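Local coordinates for protein beta subunit of photoactivated adenylyl cyclase (Beggiatoa sp. PS, PDB 5M2A) that probably converts ATP to cyclic AMP under the control of blue light, which it senses through a flavin-binding BLUF domain joined to a nucleotide cyclase domain, at residues V42-Q47 with I99-N104; S12-H17 with G48-I53; L8-K13 with D72-I77. All blocks are in the same frame, centred on the assembly; numbering follows the deposited sequence.

Overall arrangement
Read across the six-stranded sheet of the flavin-binding domain, the three contacts follow one another from strand to strand. Contact 1 adds strand 97-100 to strand 40-46 in parallel; strand 40-46 is hydrogen-bonded to strand 49-55, which contact 2 joins to strand 5-14; contact 3 then joins strand 5-14 to residues 74-75. Contacts 2 and 3 share S12 and K13, their centres lie about 6 Å apart, and both touch the flavin. All three mix core and surface: contact 1 has leucines and a tyrosine inside and asparagine and glutamine amides toward solvent, whereas in contacts 2 and 3 aromatic and polar side chains face the flavin and K13 extends outside.

Contact 1: residues V42-Q47 with I99-N104; sequences VLLYLQ and INLNEN
Y45 lies flat against N100, and this is the dense half of the contact. The N100 CA sits over one face of the ring, 4.0 Å from the Y45 centroid in a CH-pi contact, and the amide plane is turned only 20° from the ring. With chi1 at 56° the tyrosine CG is wedged between its own N and carbonyl carbon, which lays the ring along N100; its OH comes close to the amide nitrogen, but the angle is too poor for a bond. L44 and I99 occupy the other face of the sheet, side by side, their CD1 methyls 3.8 Å apart. The backbones between the two faces pair as a parallel beta ladder: I99 N donates to L43 O at 2.8 Å, Y45 N to I99 O and L101 N to Y45 O. Strand 97-100 thus extends the BLUF sheet next to strand 40-46, and I112 of the second subunit packs on L44 and L101. Past L101 the regular pairing stops and the contact opens toward solvent. There the side chain of N102 takes over: its OD1 receives Q47 N at 3.0 Å on an in-plane lone pair and, weakly, Q47 NE2, while its ND2 reaches back to N100 OD1 at 3.0 Å.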
loop_
_atom_site.group_PDB
_atom_site.type_symbol
_atom_site.label_atom_id
_atom_site.label_comp_id
_atom_site.label_asym_id
_atom_site.label_seq_id
_atom_site.Cartn_x
_atom_site.Cartn_y
_atom_site.Cartn_z
ATOM N N VAL A 42 23.591 -21.789 -3.725
ATOM C CA VAL A 42 24.029 -21.503 -2.368
ATOM C C VAL A 42 22.811 -21.352 -1.480
ATOM O O VAL A 42 21.758 -20.867 -1.913
ATOM C CB VAL A 42 24.903 -20.227 -2.276
ATOM C CG1 VAL A 42 26.194 -20.418 -3.013
ATOM C CG2 VAL A 42 24.162 -19.023 -2.826
ATOM N N LEU A 43 22.951 -21.770 -0.229
ATOM C CA LEU A 43 21.916 -21.615 0.785
ATOM C C LEU A 43 22.539 -20.903 1.973
ATOM O O LEU A 43 23.460 -21.435 2.601
ATOM C CB LEU A 43 21.334 -22.968 1.203
ATOM C CG LEU A 43 20.316 -22.956 2.344
ATOM C CD1 LEU A 43 19.069 -22.175 1.933
ATOM C CD2 LEU A 43 19.968 -24.387 2.757
ATOM N N LEU A 44 22.065 -19.698 2.263
ATOM C CA LEU A 44 22.520 -18.921 3.406
ATOM C C LEU A 44 21.395 -18.817 4.427
ATOM O O LEU A 44 20.220 -18.717 4.070
ATOM C CB LEU A 44 22.952 -17.508 2.992
ATOM C CG LEU A 44 24.393 -17.251 2.552
ATOM C CD1 LEU A 44 24.630 -17.844 1.197
ATOM C CD2 LEU A 44 24.677 -15.759 2.530
ATOM N N TYR A 45 21.753 -18.841 5.707
ATOM C CA TYR A 45 20.747 -18.539 6.713
ATOM C C TYR A 45 21.304 -17.567 7.740
ATOM O O TYR A 45 22.499 -17.572 8.052
ATOM C CB TYR A 45 20.166 -19.796 7.383
ATOM C CG TYR A 45 21.137 -20.746 8.027
ATOM C CD1 TYR A 45 21.908 -21.611 7.259
ATOM C CD2 TYR A 45 21.235 -20.831 9.407
ATOM C CE1 TYR A 45 22.776 -22.502 7.847
ATOM C CE2 TYR A 45 22.102 -21.720 10.007
ATOM C CZ TYR A 45 22.867 -22.557 9.220
ATOM O OH TYR A 45 23.730 -23.448 9.814
ATOM N N LEU A 46 20.412 -16.711 8.235
ATOM C CA LEU A 46 20.797 -15.600 9.097
ATOM C C LEU A 46 19.568 -15.183 9.884
ATOM O O LEU A 46 18.586 -14.735 9.285
ATOM C CB LEU A 46 21.335 -14.425 8.268
ATOM C CG LEU A 46 21.869 -13.219 9.047
ATOM C CD1 LEU A 46 23.061 -13.618 9.909
ATOM C CD2 LEU A 46 22.244 -12.102 8.098
ATOM N N GLN A 47 19.616 -15.346 11.205
ATOM C CA GLN A 47 18.577 -14.845 12.108
ATOM C C GLN A 47 17.184 -15.279 11.648
ATOM O O GLN A 47 16.307 -14.462 11.355
ATOM C CB GLN A 47 18.660 -13.321 12.226
ATOM C CG GLN A 47 20.040 -12.806 12.588
ATOM C CD GLN A 47 20.443 -13.191 13.988
ATOM O OE1 GLN A 47 19.728 -12.903 14.949
ATOM N NE2 GLN A 47 21.588 -13.857 14.116
ATOM N N ILE A 99 25.883 -21.878 3.845
ATOM C CA ILE A 99 26.665 -20.903 4.591
ATOM C C ILE A 99 25.838 -20.463 5.790
ATOM O O ILE A 99 24.759 -19.881 5.624
ATOM C CB ILE A 99 27.047 -19.700 3.717
ATOM C CG1 ILE A 99 27.839 -20.164 2.491
ATOM C CG2 ILE A 99 27.856 -18.701 4.524
ATOM C CD1 ILE A 99 28.182 -19.051 1.531
ATOM N N ASN A 100 26.335 -20.746 6.993
ATOM C CA ASN A 100 25.701 -20.276 8.224
ATOM C C ASN A 100 26.280 -18.908 8.559
ATOM O O ASN A 100 27.325 -18.805 9.208
ATOM C CB ASN A 100 25.919 -21.256 9.369
ATOM C CG ASN A 100 25.232 -20.814 10.643
ATOM O OD1 ASN A 100 24.557 -19.783 10.669
ATOM N ND2 ASN A 100 25.378 -21.601 11.702
ATOM N N LEU A 101 25.591 -17.851 8.127
ATOM C CA LEU A 101 26.100 -16.508 8.351
ATOM C C LEU A 101 26.083 -16.113 9.823
ATOM O O LEU A 101 26.818 -15.199 10.208
ATOM C CB LEU A 101 25.302 -15.503 7.517
ATOM C CG LEU A 101 26.151 -14.396 6.877
ATOM C CD1 LEU A 101 27.246 -14.998 6.019
ATOM C CD2 LEU A 101 25.299 -13.438 6.054
ATOM N N ASN A 102 25.277 -16.782 10.656
ATOM C CA ASN A 102 25.301 -16.492 12.087
ATOM C C ASN A 102 26.669 -16.788 12.688
ATOM O O ASN A 102 27.151 -16.044 13.549
ATOM C CB ASN A 102 24.231 -17.299 12.831
ATOM C CG ASN A 102 22.842 -17.110 12.264
ATOM O OD1 ASN A 102 22.278 -16.011 12.298
ATOM N ND2 ASN A 102 22.265 -18.196 11.762
ATOM N N GLU A 103 27.307 -17.875 12.253
ATOM C CA GLU A 103 28.571 -18.305 12.840
ATOM C C GLU A 103 29.772 -17.517 12.337
ATOM O O GLU A 103 30.869 -17.685 12.879
ATOM C CB GLU A 103 28.811 -19.797 12.579
ATOM C CG GLU A 103 27.892 -20.723 13.353
ATOM C CD GLU A 103 27.896 -20.456 14.849
ATOM O OE1 GLU A 103 28.981 -20.205 15.417
ATOM O OE2 GLU A 103 26.804 -20.494 15.458
ATOM N N ASN A 104 29.609 -16.672 11.324
ATOM C CA ASN A 104 30.731 -15.897 10.815
ATOM C C ASN A 104 30.959 -14.693 11.719
ATOM O O ASN A 104 30.105 -13.805 11.812
ATOM C CB ASN A 104 30.479 -15.461 9.375
ATOM C CG ASN A 104 31.743 -14.986 8.684
ATOM O OD1 ASN A 104 32.639 -14.428 9.317
ATOM N ND2 ASN A 104 31.819 -15.202 7.377
#

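Contact 2: residues S12-H17 with G48-I53; sequences SKISGH and GLFFQI. With FMN (flavin mononucleotide), chain F.
The F50 ring is gripped from both faces. I14 lays CG1 over the centre of one face, 3.6 Å from the F50 centroid and 15° off the ring normal, a CH-pi contact; against the opposite face, displaced toward the rim, sits the flavin methyl C7M, 3.5 Å from F50 CD2. At the ring's edge, near its plane, comes S12 OG, 3.6 Å from F50 CD2. Two residues along the strand, on the same side of the sheet, Q52 meets the polar end of the isoalloxazine: NE2 donates to flavin N5 at 3.0 Å, with 155° at the hydrogen, and makes a weak bond to O4. Its CG lies opposite the backbone N (chi1 -164°) and the chain runs on extended, which carries the amide up to the flavin.

Behind this first shell stands an antiparallel pairing of strands 5-14 and 49-55. S12 and F50 form a hydrogen-bonded pair, with F50 N to S12 O at 2.9 Å and S12 N to F50 O at 3.1 Å; K13 and L49 follow as a non-hydrogen-bonded pair, and I14 N closes the ladder on G48 O at 3.0 Å. Further out, H74 holds S12 OG, and Y10 OH bonds to Q52 OE1. Putting an alanine at F50 would probably open a gap between I14 and the flavin dimethyl edge and leave C7M without its aromatic seat.

Apolar packing against F50 is therefore likely to steady the methyl end of the flavin, while a hydrogen bond from the Q52 amide grips N5. With Y10 on its other end, Q52 links tyrosine to flavin, the hydrogen-bond relay that is thought to rearrange on illumination in BLUF photoreceptors.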
loop_
_atom_site.group_PDB
_atom_site.type_symbol
_atom_site.label_atom_id
_atom_site.label_comp_id
_atom_site.label_asym_id
_atom_site.label_seq_id
_atom_site.Cartn_x
_atom_site.Cartn_y
_atom_site.Cartn_z
ATOM N N SER A 12 12.993 -16.913 2.741
ATOM C CA SER A 12 11.965 -17.623 3.483
ATOM C C SER A 12 12.218 -17.464 4.972
ATOM O O SER A 12 13.309 -17.087 5.406
ATOM C CB SER A 12 11.923 -19.104 3.101
ATOM O OG SER A 12 13.051 -19.780 3.618
ATOM N N LYS A 13 11.179 -17.752 5.748
ATOM C CA LYS A 13 11.251 -17.787 7.201
ATOM C C LYS A 13 11.428 -19.226 7.656
ATOM O O LYS A 13 10.636 -20.097 7.287
ATOM C CB LYS A 13 9.989 -17.191 7.829
ATOM C CG LYS A 13 10.024 -17.128 9.342
ATOM C CD LYS A 13 8.758 -16.479 9.896
ATOM C CE LYS A 13 8.772 -16.433 11.410
ATOM N NZ LYS A 13 7.541 -15.802 11.974
ATOM N N ILE A 14 12.463 -19.467 8.455
ATOM C CA ILE A 14 12.695 -20.796 9.004
ATOM C C ILE A 14 11.572 -21.139 9.972
ATOM O O ILE A 14 11.270 -20.371 10.894
ATOM C CB ILE A 14 14.065 -20.855 9.692
ATOM C CG1 ILE A 14 15.149 -20.337 8.743
ATOM C CG2 ILE A 14 14.359 -22.265 10.163
ATOM C CD1 ILE A 14 16.526 -20.252 9.371
ATOM N N SER A 15 10.949 -22.300 9.768
ATOM C CA SER A 15 9.842 -22.732 10.618
ATOM C C SER A 15 10.356 -23.091 12.007
ATOM O O SER A 15 11.175 -24.003 12.155
ATOM C CB SER A 15 9.130 -23.929 9.994
ATOM O OG SER A 15 8.503 -23.582 8.773
ATOM N N GLY A 16 9.865 -22.383 13.022
ATOM C CA GLY A 16 10.288 -22.618 14.390
ATOM C C GLY A 16 11.786 -22.447 14.549
ATOM O O GLY A 16 12.436 -21.674 13.835
ATOM N N HIS A 17 12.349 -23.180 15.504
ATOM C CA HIS A 17 13.791 -23.237 15.693
ATOM C C HIS A 17 14.310 -24.512 15.041
ATOM O O HIS A 17 13.880 -25.616 15.396
ATOM C CB HIS A 17 14.165 -23.196 17.175
ATOM C CG HIS A 17 15.634 -23.044 17.420
ATOM N ND1 HIS A 17 16.536 -24.064 17.197
ATOM C CD2 HIS A 17 16.361 -21.991 17.863
ATOM C CE1 HIS A 17 17.754 -23.645 17.495
ATOM N NE2 HIS A 17 17.675 -22.391 17.901
ATOM N N GLY A 48 17.001 -16.593 11.571
ATOM C CA GLY A 48 15.700 -17.144 11.258
ATOM C C GLY A 48 15.238 -16.948 9.835
ATOM O O GLY A 48 14.051 -17.130 9.553
ATOM N N LEU A 49 16.136 -16.580 8.924
ATOM C CA LEU A 49 15.790 -16.412 7.521
ATOM C C LEU A 49 16.682 -17.297 6.661
ATOM O O LEU A 49 17.864 -17.471 6.957
ATOM C CB LEU A 49 15.923 -14.947 7.093
ATOM C CG LEU A 49 14.929 -14.000 7.775
ATOM C CD1 LEU A 49 15.109 -12.572 7.297
ATOM C CD2 LEU A 49 13.501 -14.468 7.552
ATOM N N PHE A 50 16.095 -17.873 5.615
ATOM C CA PHE A 50 16.828 -18.596 4.582
ATOM C C PHE A 50 16.955 -17.709 3.349
ATOM O O PHE A 50 16.032 -16.966 3.008
ATOM C CB PHE A 50 16.111 -19.892 4.189
ATOM C CG PHE A 50 16.341 -21.048 5.122
ATOM C CD1 PHE A 50 17.606 -21.352 5.585
ATOM C CD2 PHE A 50 15.278 -21.855 5.512
ATOM C CE1 PHE A 50 17.812 -22.430 6.431
ATOM C CE2 PHE A 50 15.479 -22.936 6.357
ATOM C CZ PHE A 50 16.747 -23.221 6.817
ATOM N N PHE A 51 18.105 -17.795 2.686
ATOM C CA PHE A 51 18.324 -17.193 1.377
ATOM C C PHE A 51 18.824 -18.311 0.483
ATOM O O PHE A 51 19.768 -19.005 0.859
ATOM C CB PHE A 51 19.381 -16.069 1.411
ATOM C CG PHE A 51 19.158 -15.033 2.482
ATOM C CD1 PHE A 51 19.320 -15.350 3.822
ATOM C CD2 PHE A 51 18.838 -13.731 2.148
ATOM C CE1 PHE A 51 19.125 -14.390 4.808
ATOM C CE2 PHE A 51 18.648 -12.778 3.142
ATOM C CZ PHE A 51 18.797 -13.113 4.466
ATOM N N GLN A 52 18.218 -18.502 -0.681
ATOM C CA GLN A 52 18.752 -19.532 -1.558
ATOM C C GLN A 52 18.790 -19.062 -3.000
ATOM O O GLN A 52 17.867 -18.404 -3.480
ATOM C CB GLN A 52 17.968 -20.850 -1.454
ATOM C CG GLN A 52 18.748 -22.044 -2.074
ATOM C CD GLN A 52 18.099 -23.388 -1.810
ATOM O OE1 GLN A 52 16.887 -23.478 -1.592
ATOM N NE2 GLN A 52 18.900 -24.446 -1.830
ATOM N N ILE A 53 19.871 -19.426 -3.685
ATOM C CA ILE A 53 20.037 -19.215 -5.114
ATOM C C ILE A 53 20.131 -20.589 -5.756
ATOM O O ILE A 53 20.924 -21.425 -5.314
ATOM C CB ILE A 53 21.297 -18.383 -5.420
ATOM C CG1 ILE A 53 21.285 -17.072 -4.628
ATOM C CG2 ILE A 53 21.404 -18.111 -6.917
ATOM C CD1 ILE A 53 22.565 -16.240 -4.774
HETATM N N1 FMN F . 16.290 -30.173 -1.913
HETATM C C2 FMN F . 17.083 -30.315 -3.035
HETATM O O2 FMN F . 17.084 -31.371 -3.657
HETATM N N3 FMN F . 17.868 -29.268 -3.475
HETATM C C4 FMN F . 17.865 -28.074 -2.786
HETATM O O4 FMN F . 18.566 -27.138 -3.169
HETATM C C4A FMN F . 17.074 -27.927 -1.658
HETATM N N5 FMN F . 17.087 -26.731 -0.983
HETATM C C5A FMN F . 16.308 -26.571 0.133
HETATM C C6 FMN F . 16.331 -25.359 0.802
HETATM C C7 FMN F . 15.549 -25.181 1.933
HETATM C C7M FMN F . 15.593 -23.861 2.641
HETATM C C8 FMN F . 14.746 -26.223 2.393
HETATM C C8M FMN F . 13.897 -26.044 3.614
HETATM C C9 FMN F . 14.724 -27.441 1.719
HETATM C C9A FMN F . 15.505 -27.616 0.584
HETATM N N10 FMN F . 15.487 -28.819 -0.092
HETATM C C10 FMN F . 16.278 -28.980 -1.216
HETATM C "C1'" FMN F . 14.628 -29.940 0.430
HETATM C "C2'" FMN F . 13.464 -30.318 -0.477
HETATM O "O2'" FMN F . 12.346 -29.527 -0.150
HETATM C "C3'" FMN F . 13.130 -31.786 -0.252
HETATM O "O3'" FMN F . 13.041 -32.028 1.137
HETATM C "C4'" FMN F . 14.215 -32.676 -0.849
HETATM O "O4'" FMN F . 14.332 -32.413 -2.229
HETATM C "C5'" FMN F . 13.898 -34.153 -0.650
HETATM O "O5'" FMN F . 12.672 -34.443 -1.285
HETATM P P FMN F . 12.183 -35.963 -1.472
HETATM O O1P FMN F . 12.913 -36.547 -2.658
HETATM O O2P FMN F . 12.516 -36.754 -0.224
HETATM O O3P FMN F . 10.691 -35.977 -1.715
#

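Contact 3: residues L8-K13 with D72-I77; sequences LVYISK and DRHTNI. With FMN (flavin mononucleotide), chain F.
The H74 imidazole is sandwiched between two methyls, with S12 OG at its edge, 2.9 Å from H74 ND1 in a hydrogen bond that either atom could donate. The flavin C8M stands 3.8 Å above the plane, over the centre of the H74 ring, and I77 CD1 closes the opposite face nearer the rim. A chi1 of 62° tucks the ring into the crowded position between its own N and carbonyl carbon, facing S12. NE2 has its own partner, the carbonyl oxygen of I68 on helix 58-69, which settles the ring's rotation. The Y10 side chain crosses that of H74 at about a right angle, though the ring planes are inclined by 62°; I77 runs alongside Y10, with I77 CG2 4.0 Å from Y10 CD1.

The backbone pins this cluster by one antiparallel hydrogen-bonded pair, K13 N to T75 O at 2.8 Å and T75 N to K13 O at 2.7 Å. At N76 the chain then turns a corner, and strand 77-83 continues along strand 5-14.

From R73 the guanidinium reaches the ribityl chain: flavin O3' lies at its edge, close to its plane, 3.2 Å from R73 NH2. A salt bridge ties R73 to D71, itself hydrogen-bonded to the flavin, so the arginine's charge is probably offset beside the ribityl chain, while the histidine, with both nitrogens engaged, probably presents a ring face of fixed orientation to the C8M methyl.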
loop_
_atom_site.group_PDB
_atom_site.type_symbol
_atom_site.label_atom_id
_atom_site.label_comp_id
_atom_site.label_asym_id
_atom_site.label_seq_id
_atom_site.Cartn_x
_atom_site.Cartn_y
_atom_site.Cartn_z
ATOM N N LEU A 8 17.102 -18.617 -9.999
ATOM C CA LEU A 8 16.123 -17.981 -9.136
ATOM C C LEU A 8 16.714 -17.746 -7.752
ATOM O O LEU A 8 17.599 -18.470 -7.291
ATOM C CB LEU A 8 14.830 -18.807 -9.042
ATOM C CG LEU A 8 14.771 -20.209 -8.431
ATOM C CD1 LEU A 8 14.706 -20.163 -6.908
ATOM C CD2 LEU A 8 13.567 -20.960 -8.982
ATOM N N VAL A 9 16.202 -16.717 -7.085
ATOM C CA VAL A 9 16.626 -16.381 -5.737
ATOM C C VAL A 9 15.369 -16.160 -4.923
ATOM O O VAL A 9 14.426 -15.528 -5.408
ATOM C CB VAL A 9 17.517 -15.126 -5.708
ATOM C CG1 VAL A 9 18.036 -14.873 -4.298
ATOM C CG2 VAL A 9 18.671 -15.257 -6.690
ATOM N N TYR A 10 15.341 -16.702 -3.710
ATOM C CA TYR A 10 14.182 -16.544 -2.848
ATOM C C TYR A 10 14.642 -16.381 -1.412
ATOM O O TYR A 10 15.765 -16.738 -1.047
ATOM C CB TYR A 10 13.203 -17.732 -2.973
ATOM C CG TYR A 10 13.645 -19.012 -2.301
ATOM C CD1 TYR A 10 13.451 -19.216 -0.937
ATOM C CD2 TYR A 10 14.248 -20.026 -3.033
ATOM C CE1 TYR A 10 13.862 -20.388 -0.321
ATOM C CE2 TYR A 10 14.656 -21.200 -2.427
ATOM C CZ TYR A 10 14.463 -21.377 -1.071
ATOM O OH TYR A 10 14.869 -22.543 -0.460
ATOM N N ILE A 11 13.744 -15.832 -0.598
ATOM C CA ILE A 11 13.929 -15.766 0.841
ATOM C C ILE A 11 12.758 -16.473 1.511
ATOM O O ILE A 11 11.672 -16.622 0.941
ATOM C CB ILE A 11 14.047 -14.320 1.343
ATOM C CG1 ILE A 11 12.824 -13.517 0.908
ATOM C CG2 ILE A 11 15.303 -13.686 0.805
ATOM C CD1 ILE A 11 12.875 -12.078 1.349
ATOM N N SER A 12 12.993 -16.913 2.741
ATOM C CA SER A 12 11.965 -17.623 3.483
ATOM C C SER A 12 12.218 -17.464 4.972
ATOM O O SER A 12 13.309 -17.087 5.406
ATOM C CB SER A 12 11.923 -19.104 3.101
ATOM O OG SER A 12 13.051 -19.780 3.618
ATOM N N LYS A 13 11.179 -17.752 5.748
ATOM C CA LYS A 13 11.251 -17.787 7.201
ATOM C C LYS A 13 11.428 -19.226 7.656
ATOM O O LYS A 13 10.636 -20.097 7.287
ATOM C CB LYS A 13 9.989 -17.191 7.829
ATOM C CG LYS A 13 10.024 -17.128 9.342
ATOM C CD LYS A 13 8.758 -16.479 9.896
ATOM C CE LYS A 13 8.772 -16.433 11.410
ATOM N NZ LYS A 13 7.541 -15.802 11.974
ATOM N N ASP A 72 8.195 -28.439 4.850
ATOM C CA ASP A 72 7.667 -28.072 6.160
ATOM C C ASP A 72 8.608 -27.177 6.956
ATOM O O ASP A 72 8.176 -26.576 7.943
ATOM C CB ASP A 72 7.382 -29.328 6.987
ATOM C CG ASP A 72 6.033 -29.944 6.678
ATOM O OD1 ASP A 72 5.041 -29.551 7.326
ATOM O OD2 ASP A 72 5.966 -30.826 5.796
ATOM N N ARG A 73 9.876 -27.088 6.571
ATOM C CA ARG A 73 10.885 -26.458 7.411
ATOM C C ARG A 73 11.000 -24.955 7.197
ATOM O O ARG A 73 11.793 -24.307 7.887
ATOM C CB ARG A 73 12.244 -27.134 7.183
ATOM C CG ARG A 73 12.322 -28.537 7.779
ATOM C CD ARG A 73 13.530 -29.324 7.272
ATOM N NE ARG A 73 13.330 -29.806 5.907
ATOM C CZ ARG A 73 14.088 -30.727 5.318
ATOM N NH1 ARG A 73 15.101 -31.272 5.975
ATOM N NH2 ARG A 73 13.827 -31.109 4.073
ATOM N N HIS A 74 10.229 -24.380 6.279
ATOM C CA HIS A 74 10.231 -22.932 6.134
ATOM C C HIS A 74 8.872 -22.472 5.624
ATOM O O HIS A 74 8.047 -23.271 5.173
ATOM C CB HIS A 74 11.380 -22.455 5.227
ATOM C CG HIS A 74 11.306 -22.958 3.819
ATOM N ND1 HIS A 74 12.010 -22.372 2.789
ATOM C CD2 HIS A 74 10.619 -23.986 3.266
ATOM C CE1 HIS A 74 11.761 -23.015 1.663
ATOM N NE2 HIS A 74 10.920 -24.000 1.925
ATOM N N THR A 75 8.639 -21.165 5.730
ATOM C CA THR A 75 7.342 -20.578 5.430
ATOM C C THR A 75 7.565 -19.149 4.953
ATOM O O THR A 75 8.693 -18.653 4.943
ATOM C CB THR A 75 6.421 -20.623 6.654
ATOM O OG1 THR A 75 5.094 -20.235 6.271
ATOM C CG2 THR A 75 6.929 -19.672 7.728
ATOM N N ASN A 76 6.472 -18.483 4.569
ATOM C CA ASN A 76 6.524 -17.127 4.014
ATOM C C ASN A 76 7.591 -17.032 2.927
ATOM O O ASN A 76 8.502 -16.199 2.969
ATOM C CB ASN A 76 6.756 -16.085 5.111
ATOM C CG ASN A 76 6.471 -14.662 4.642
ATOM O OD1 ASN A 76 6.981 -13.687 5.202
ATOM N ND2 ASN A 76 5.660 -14.541 3.597
ATOM N N ILE A 77 7.473 -17.911 1.940
ATOM C CA ILE A 77 8.459 -17.983 0.868
ATOM C C ILE A 77 8.149 -16.927 -0.182
ATOM O O ILE A 77 7.019 -16.832 -0.675
ATOM C CB ILE A 77 8.481 -19.391 0.254
ATOM C CG1 ILE A 77 8.796 -20.429 1.335
ATOM C CG2 ILE A 77 9.489 -19.449 -0.891
ATOM C CD1 ILE A 77 8.469 -21.851 0.925
HETATM N N1 FMN F . 16.290 -30.173 -1.913
HETATM C C2 FMN F . 17.083 -30.315 -3.035
HETATM O O2 FMN F . 17.084 -31.371 -3.657
HETATM N N3 FMN F . 17.868 -29.268 -3.475
HETATM C C4 FMN F . 17.865 -28.074 -2.786
HETATM O O4 FMN F . 18.566 -27.138 -3.169
HETATM C C4A FMN F . 17.074 -27.927 -1.658
HETATM N N5 FMN F . 17.087 -26.731 -0.983
HETATM C C5A FMN F . 16.308 -26.571 0.133
HETATM C C6 FMN F . 16.331 -25.359 0.802
HETATM C C7 FMN F . 15.549 -25.181 1.933
HETATM C C7M FMN F . 15.593 -23.861 2.641
HETATM C C8 FMN F . 14.746 -26.223 2.393
HETATM C C8M FMN F . 13.897 -26.044 3.614
HETATM C C9 FMN F . 14.724 -27.441 1.719
HETATM C C9A FMN F . 15.505 -27.616 0.584
HETATM N N10 FMN F . 15.487 -28.819 -0.092
HETATM C C10 FMN F . 16.278 -28.980 -1.216
HETATM C "C1'" FMN F . 14.628 -29.940 0.430
HETATM C "C2'" FMN F . 13.464 -30.318 -0.477
HETATM O "O2'" FMN F . 12.346 -29.527 -0.150
HETATM C "C3'" FMN F . 13.130 -31.786 -0.252
HETATM O "O3'" FMN F . 13.041 -32.028 1.137
HETATM C "C4'" FMN F . 14.215 -32.676 -0.849
HETATM O "O4'" FMN F . 14.332 -32.413 -2.229
HETATM C "C5'" FMN F . 13.898 -34.153 -0.650
HETATM O "O5'" FMN F . 12.672 -34.443 -1.285
HETATM P P FMN F . 12.183 -35.963 -1.472
HETATM O O1P FMN F . 12.913 -36.547 -2.658
HETATM O O2P FMN F . 12.516 -36.754 -0.224
HETATM O O3P FMN F . 10.691 -35.977 -1.715
#